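Local coordinates for Rbsd/fucu transport protein family protein (Streptococcus pneumoniae, PDB 4A34), which probably interconverts the alpha and beta anomers of L-fucose, and holds beta-L-fucopyranose bound in this crystal structure, at residues D24-A29 against A120-G125; S70-N75 against T102-R107. All coordinates share one frame; numbering follows the deposited sequence.

Interaction 1. Residues D24-A29 against A120-G125; sequences DEIVLA and AIVATG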
loop_
_atom_site.group_PDB
_atom_site.type_symbol
_atom_site.label_atom_id
_atom_site.label_comp_id
_atom_site.label_asym_id
_atom_site.label_seq_id
_atom_site.Cartn_x
_atom_site.Cartn_y
_atom_site.Cartn_z
ATOM N N ASP I 24 21.485 -18.181 -2.596
ATOM C CA ASP I 24 20.047 -18.139 -2.353
ATOM C C ASP I 24 19.462 -19.533 -2.463
ATOM O O ASP I 24 19.931 -20.348 -3.258
ATOM C CB ASP I 24 19.344 -17.213 -3.346
ATOM C CG ASP I 24 19.488 -15.751 -2.990
ATOM O OD1 ASP I 24 19.611 -15.421 -1.789
ATOM O OD2 ASP I 24 19.463 -14.931 -3.927
ATOM N N GLU I 25 18.441 -19.801 -1.656
ATOM C CA GLU I 25 17.754 -21.090 -1.677
ATOM C C GLU I 25 16.285 -20.930 -2.066
ATOM O O GLU I 25 15.694 -19.866 -1.878
ATOM C CB GLU I 25 17.883 -21.792 -0.326
ATOM C CG GLU I 25 19.314 -22.182 0.020
ATOM C CD GLU I 25 19.487 -22.644 1.454
ATOM O OE1 GLU I 25 18.506 -23.104 2.074
ATOM O OE2 GLU I 25 20.615 -22.550 1.970
ATOM N N ILE I 26 15.719 -21.992 -2.635
ATOM C CA ILE I 26 14.307 -22.020 -3.005
ATOM C C ILE I 26 13.718 -23.384 -2.694
ATOM O O ILE I 26 14.331 -24.408 -2.986
ATOM C CB ILE I 26 14.061 -21.648 -4.502
ATOM C CG1 ILE I 26 12.557 -21.725 -4.826
ATOM C CG2 ILE I 26 14.914 -22.515 -5.428
ATOM C CD1 ILE I 26 12.176 -21.297 -6.192
ATOM N N VAL I 27 12.523 -23.380 -2.111
ATOM C CA VAL I 27 11.869 -24.600 -1.666
ATOM C C VAL I 27 10.773 -25.004 -2.629
ATOM O O VAL I 27 9.887 -24.211 -2.953
ATOM C CB VAL I 27 11.270 -24.446 -0.249
ATOM C CG1 VAL I 27 10.664 -25.751 0.218
ATOM C CG2 VAL I 27 12.333 -23.989 0.743
ATOM N N LEU I 28 10.841 -26.246 -3.092
ATOM C CA LEU I 28 9.774 -26.802 -3.895
ATOM C C LEU I 28 8.904 -27.576 -2.923
ATOM O O LEU I 28 9.243 -28.686 -2.509
ATOM C CB LEU I 28 10.334 -27.684 -5.022
ATOM C CG LEU I 28 11.460 -27.078 -5.887
ATOM C CD1 LEU I 28 11.994 -28.058 -6.936
ATOM C CD2 LEU I 28 11.027 -25.786 -6.572
ATOM N N ALA I 29 7.798 -26.962 -2.520
ATOM C CA ALA I 29 6.960 -27.526 -1.474
ATOM C C ALA I 29 5.849 -28.403 -2.040
ATOM O O ALA I 29 5.255 -28.071 -3.067
ATOM C CB ALA I 29 6.379 -26.420 -0.628
ATOM N N ALA I 120 12.417 -18.108 -1.520
ATOM C CA ALA I 120 11.039 -18.360 -1.898
ATOM C C ALA I 120 10.636 -19.815 -1.719
ATOM O O ALA I 120 11.458 -20.746 -1.839
ATOM C CB ALA I 120 10.789 -17.922 -3.329
ATOM N N ILE I 121 9.354 -19.994 -1.427
ATOM C CA ILE I 121 8.751 -21.305 -1.459
ATOM C C ILE I 121 7.727 -21.304 -2.581
ATOM O O ILE I 121 6.912 -20.375 -2.695
ATOM C CB ILE I 121 8.077 -21.659 -0.116
ATOM C CG1 ILE I 121 9.095 -21.576 1.038
ATOM C CG2 ILE I 121 7.384 -23.028 -0.215
ATOM C CD1 ILE I 121 8.560 -21.970 2.401
ATOM N N VAL I 122 7.793 -22.328 -3.424
ATOM C CA VAL I 122 6.730 -22.592 -4.391
ATOM C C VAL I 122 5.851 -23.759 -3.928
ATOM O O VAL I 122 6.334 -24.865 -3.713
ATOM C CB VAL I 122 7.272 -22.799 -5.846
ATOM C CG1 VAL I 122 8.586 -23.511 -5.846
ATOM C CG2 VAL I 122 6.266 -23.526 -6.714
ATOM N N ALA I 123 4.568 -23.478 -3.742
ATOM C CA ALA I 123 3.582 -24.501 -3.431
ATOM C C ALA I 123 3.187 -25.238 -4.713
ATOM O O ALA I 123 2.702 -24.634 -5.665
ATOM C CB ALA I 123 2.363 -23.878 -2.772
ATOM N N THR I 124 3.407 -26.544 -4.738
ATOM C CA THR I 124 3.089 -27.332 -5.916
ATOM C C THR I 124 1.850 -28.188 -5.663
ATOM O O THR I 124 1.254 -28.122 -4.587
ATOM C CB THR I 124 4.268 -28.223 -6.309
ATOM O OG1 THR I 124 4.401 -29.263 -5.335
ATOM C CG2 THR I 124 5.572 -27.411 -6.400
ATOM N N GLY I 125 1.462 -28.979 -6.660
ATOM C CA GLY I 125 0.293 -29.840 -6.550
ATOM C C GLY I 125 0.656 -31.267 -6.201
ATOM O O GLY I 125 -0.198 -32.151 -6.225
#
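Thr124 and Ala29 fasten together through one carbonyl oxygen, Ala29 O. The CB of Thr124 lies 3.4 Å from Ala29 O, and CG2 passes the same oxygen at a similar distance. The third atom, OG1, donates a 2.7 Å hydrogen bond to Ala29 O; with chi1 at 71°, OG1 sits between the backbone N and the carbonyl carbon, where it reaches the oxygen its own backbone N also binds. The two donors approach Ala29 O from opposite faces of the carbonyl plane, so the oxygen is gripped twice.

Further back, three backbone bonds continue the ladder: Val27 N donates to Ala120 O, Val122 N to Val27 O and Ala29 N to Val122 O. On one face, Val27 and Ile121 lie side by side, CB to CG1 at 3.8 Å, and Ile121 CG2 meets Ala29 CB at 3.6 Å against helix 35-38. On the other, Leu28 CD2 presses on Val122 CG1 at 3.4 Å, and helix 50-60 covers this pair through Ile57 and Leu53. Strands 25-29 and 120-124 thus form a parallel pair with helices on both faces, as in the central sheet of an alpha/beta sandwich.

Interaction 2. Residues S70-N75 against T102-R107; sequences SIQFMN and TITYLR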
loop_
_atom_site.group_PDB
_atom_site.type_symbol
_atom_site.label_atom_id
_atom_site.label_comp_id
_atom_site.label_asym_id
_atom_site.label_seq_id
_atom_site.Cartn_x
_atom_site.Cartn_y
_atom_site.Cartn_z
ATOM N N SER I 70 23.850 -28.853 -1.403
ATOM C CA SER I 70 23.092 -27.881 -2.174
ATOM C C SER I 70 21.631 -28.310 -2.300
ATOM O O SER I 70 20.789 -27.533 -2.756
ATOM C CB SER I 70 23.721 -27.682 -3.554
ATOM O OG SER I 70 23.369 -28.744 -4.421
ATOM N N ILE I 71 21.341 -29.547 -1.894
ATOM C CA ILE I 71 19.988 -30.123 -1.969
ATOM C C ILE I 71 19.610 -30.794 -0.641
ATOM O O ILE I 71 20.418 -31.512 -0.048
ATOM C CB ILE I 71 19.872 -31.129 -3.149
ATOM C CG1 ILE I 71 20.054 -30.416 -4.491
ATOM C CG2 ILE I 71 18.544 -31.863 -3.135
ATOM C CD1 ILE I 71 20.581 -31.300 -5.582
ATOM N N GLN I 72 18.394 -30.540 -0.168
ATOM C CA GLN I 72 17.907 -31.163 1.061
ATOM C C GLN I 72 16.535 -31.773 0.861
ATOM O O GLN I 72 15.665 -31.169 0.236
ATOM C CB GLN I 72 17.836 -30.162 2.218
ATOM C CG GLN I 72 19.167 -29.682 2.759
ATOM C CD GLN I 72 19.707 -28.512 1.975
ATOM O OE1 GLN I 72 19.073 -27.453 1.888
ATOM N NE2 GLN I 72 20.879 -28.698 1.382
ATOM N N PHE I 73 16.339 -32.973 1.393
ATOM C CA PHE I 73 15.009 -33.557 1.443
ATOM C C PHE I 73 14.524 -33.525 2.885
ATOM O O PHE I 73 15.284 -33.170 3.783
ATOM C CB PHE I 73 14.980 -34.982 0.877
ATOM C CG PHE I 73 15.414 -35.093 -0.564
ATOM C CD1 PHE I 73 15.366 -34.002 -1.425
ATOM C CD2 PHE I 73 15.840 -36.315 -1.070
ATOM C CE1 PHE I 73 15.765 -34.122 -2.760
ATOM C CE2 PHE I 73 16.238 -36.442 -2.401
ATOM C CZ PHE I 73 16.205 -35.343 -3.244
ATOM N N MET I 74 13.256 -33.854 3.100
ATOM C CA MET I 74 12.706 -33.912 4.445
ATOM C C MET I 74 12.617 -35.366 4.864
ATOM O O MET I 74 11.868 -36.137 4.264
ATOM C CB MET I 74 11.323 -33.259 4.501
ATOM C CG MET I 74 10.612 -33.413 5.848
ATOM S SD MET I 74 8.915 -32.796 5.862
ATOM C CE MET I 74 9.196 -31.026 5.921
ATOM N N ASN I 75 13.372 -35.735 5.897
ATOM C CA ASN I 75 13.396 -37.118 6.367
ATOM C C ASN I 75 12.063 -37.578 6.959
ATOM O O ASN I 75 11.291 -36.772 7.476
ATOM C CB ASN I 75 14.534 -37.346 7.366
ATOM C CG ASN I 75 15.164 -38.730 7.222
ATOM O OD1 ASN I 75 14.513 -39.685 6.783
ATOM N ND2 ASN I 75 16.439 -38.839 7.583
ATOM N N THR I 102 25.686 -34.461 -2.634
ATOM C CA THR I 102 25.247 -33.152 -2.145
ATOM C C THR I 102 23.882 -33.189 -1.453
ATOM O O THR I 102 23.531 -32.252 -0.733
ATOM C CB THR I 102 25.242 -32.079 -3.273
ATOM O OG1 THR I 102 25.345 -30.772 -2.698
ATOM C CG2 THR I 102 23.977 -32.160 -4.101
ATOM N N ILE I 103 23.112 -34.256 -1.677
ATOM C CA ILE I 103 21.811 -34.417 -1.023
ATOM C C ILE I 103 21.989 -34.756 0.454
ATOM O O ILE I 103 22.716 -35.696 0.793
ATOM C CB ILE I 103 20.936 -35.509 -1.690
ATOM C CG1 ILE I 103 20.590 -35.120 -3.129
ATOM C CG2 ILE I 103 19.647 -35.751 -0.876
ATOM C CD1 ILE I 103 19.917 -36.214 -3.926
ATOM N N THR I 104 21.348 -33.977 1.323
ATOM C CA THR I 104 21.275 -34.301 2.748
ATOM C C THR I 104 19.810 -34.297 3.178
ATOM O O THR I 104 18.930 -33.980 2.380
ATOM C CB THR I 104 22.145 -33.365 3.638
ATOM O OG1 THR I 104 21.666 -32.021 3.561
ATOM C CG2 THR I 104 23.625 -33.404 3.219
ATOM N N TYR I 105 19.547 -34.676 4.425
ATOM C CA TYR I 105 18.178 -34.903 4.883
ATOM C C TYR I 105 17.935 -34.222 6.222
ATOM O O TYR I 105 18.745 -34.332 7.142
ATOM C CB TYR I 105 17.888 -36.409 4.973
ATOM C CG TYR I 105 18.136 -37.149 3.671
ATOM C CD1 TYR I 105 19.420 -37.568 3.316
ATOM C CD2 TYR I 105 17.090 -37.418 2.787
ATOM C CE1 TYR I 105 19.661 -38.238 2.115
ATOM C CE2 TYR I 105 17.314 -38.098 1.582
ATOM C CZ TYR I 105 18.605 -38.504 1.250
ATOM O OH TYR I 105 18.845 -39.167 0.056
ATOM N N LEU I 106 16.824 -33.507 6.325
ATOM C CA LEU I 106 16.549 -32.729 7.520
ATOM C C LEU I 106 15.331 -33.256 8.257
ATOM O O LEU I 106 14.375 -33.727 7.638
ATOM C CB LEU I 106 16.347 -31.248 7.169
ATOM C CG LEU I 106 17.368 -30.478 6.322
ATOM C CD1 LEU I 106 16.955 -29.023 6.192
ATOM C CD2 LEU I 106 18.750 -30.554 6.904
ATOM N N ARG I 107 15.389 -33.178 9.585
ATOM C CA ARG I 107 14.241 -33.428 10.447
ATOM C C ARG I 107 13.124 -32.447 10.098
ATOM O O ARG I 107 13.382 -31.250 9.947
ATOM C CB ARG I 107 14.627 -33.225 11.914
ATOM C CG ARG I 107 15.377 -34.372 12.569
ATOM C CD ARG I 107 15.514 -34.155 14.093
ATOM N NE ARG I 107 15.954 -32.793 14.450
ATOM C CZ ARG I 107 15.222 -31.901 15.124
ATOM N NH1 ARG I 107 13.997 -32.204 15.538
ATOM N NH2 ARG I 107 15.718 -30.698 15.389
#
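Strands 71-74 and 103-106 run parallel with a marked twist, 36° between their directions, and are stitched by alternating bonds: Thr104 N to Ile71 O, Phe73 N to Thr104 O, Leu106 N to Phe73 O and Asn75 N to Leu106 O.

Aromatic and aliphatic groups occupy the face of Ile71, Phe73, Ile103 and Tyr105. Ile103 CG2 sits over one face of the Phe73 ring, 4.0 Å from its centroid, in a CH-pi contact; CG2 is anti to the backbone N, while CG1, beside that N, turns to Ile71 CG2 at 3.8 Å. The Tyr105 and Phe73 side chains lie side by side, but their rings meet obliquely, planes at 77°, with Tyr105 CE2 3.5 Å from Phe73 CD2. Trp86 meets both rings, and Ile93 of helix 85-93 packs on Ile71, Phe73 and Ile103. That helix links the two strands in a beta-alpha-beta crossover, so this face is the one the crossover covers.

The face of Gln72, Met74, Thr104 and Leu106 is more polar. Gln72 bends at chi2 (85°), and its CG lies 3.5 Å from Thr104 OG1 and 4.1 Å from Leu106 CG; Ser69 OG hydrogen-bonds both Gln72 NE2 and Thr104 OG1. The Met74 side chain lies about 4 Å from a bound beta-L-fucopyranose, and packs on Tyr33, Tyr112 and Tyr130, which belong to the sugar pocket. At the other end of the ladder Thr102 OG1 accepts from Ser70 N at 2.8 Å and, weakly, from Ser70 OG, besides its bond with Asp68 O.

In the fold
Both interactions are parallel strand pairs of one mixed sheet, with centres 14 Å apart, and strand 133-136 runs antiparallel between strands 25-29 and 71-74. Interaction 1 lies deep in the chain and joins strands distant in sequence; interaction 2, nested within the loop it closes, pairs strands joined by one helix and reaches the sheet edge at 103-106. Place shows in chemistry: branched aliphatic side chains, alanines and a threonine carry the inner pair, whereas the outer pair uses larger rings, a glutamine and hydroxyls, with partly exposed residues on its edge strand. A bound fucose lies near the C-terminal end of each first strand, about 4 Å from the Met74 side chain and about 7 Å from that of Ala29.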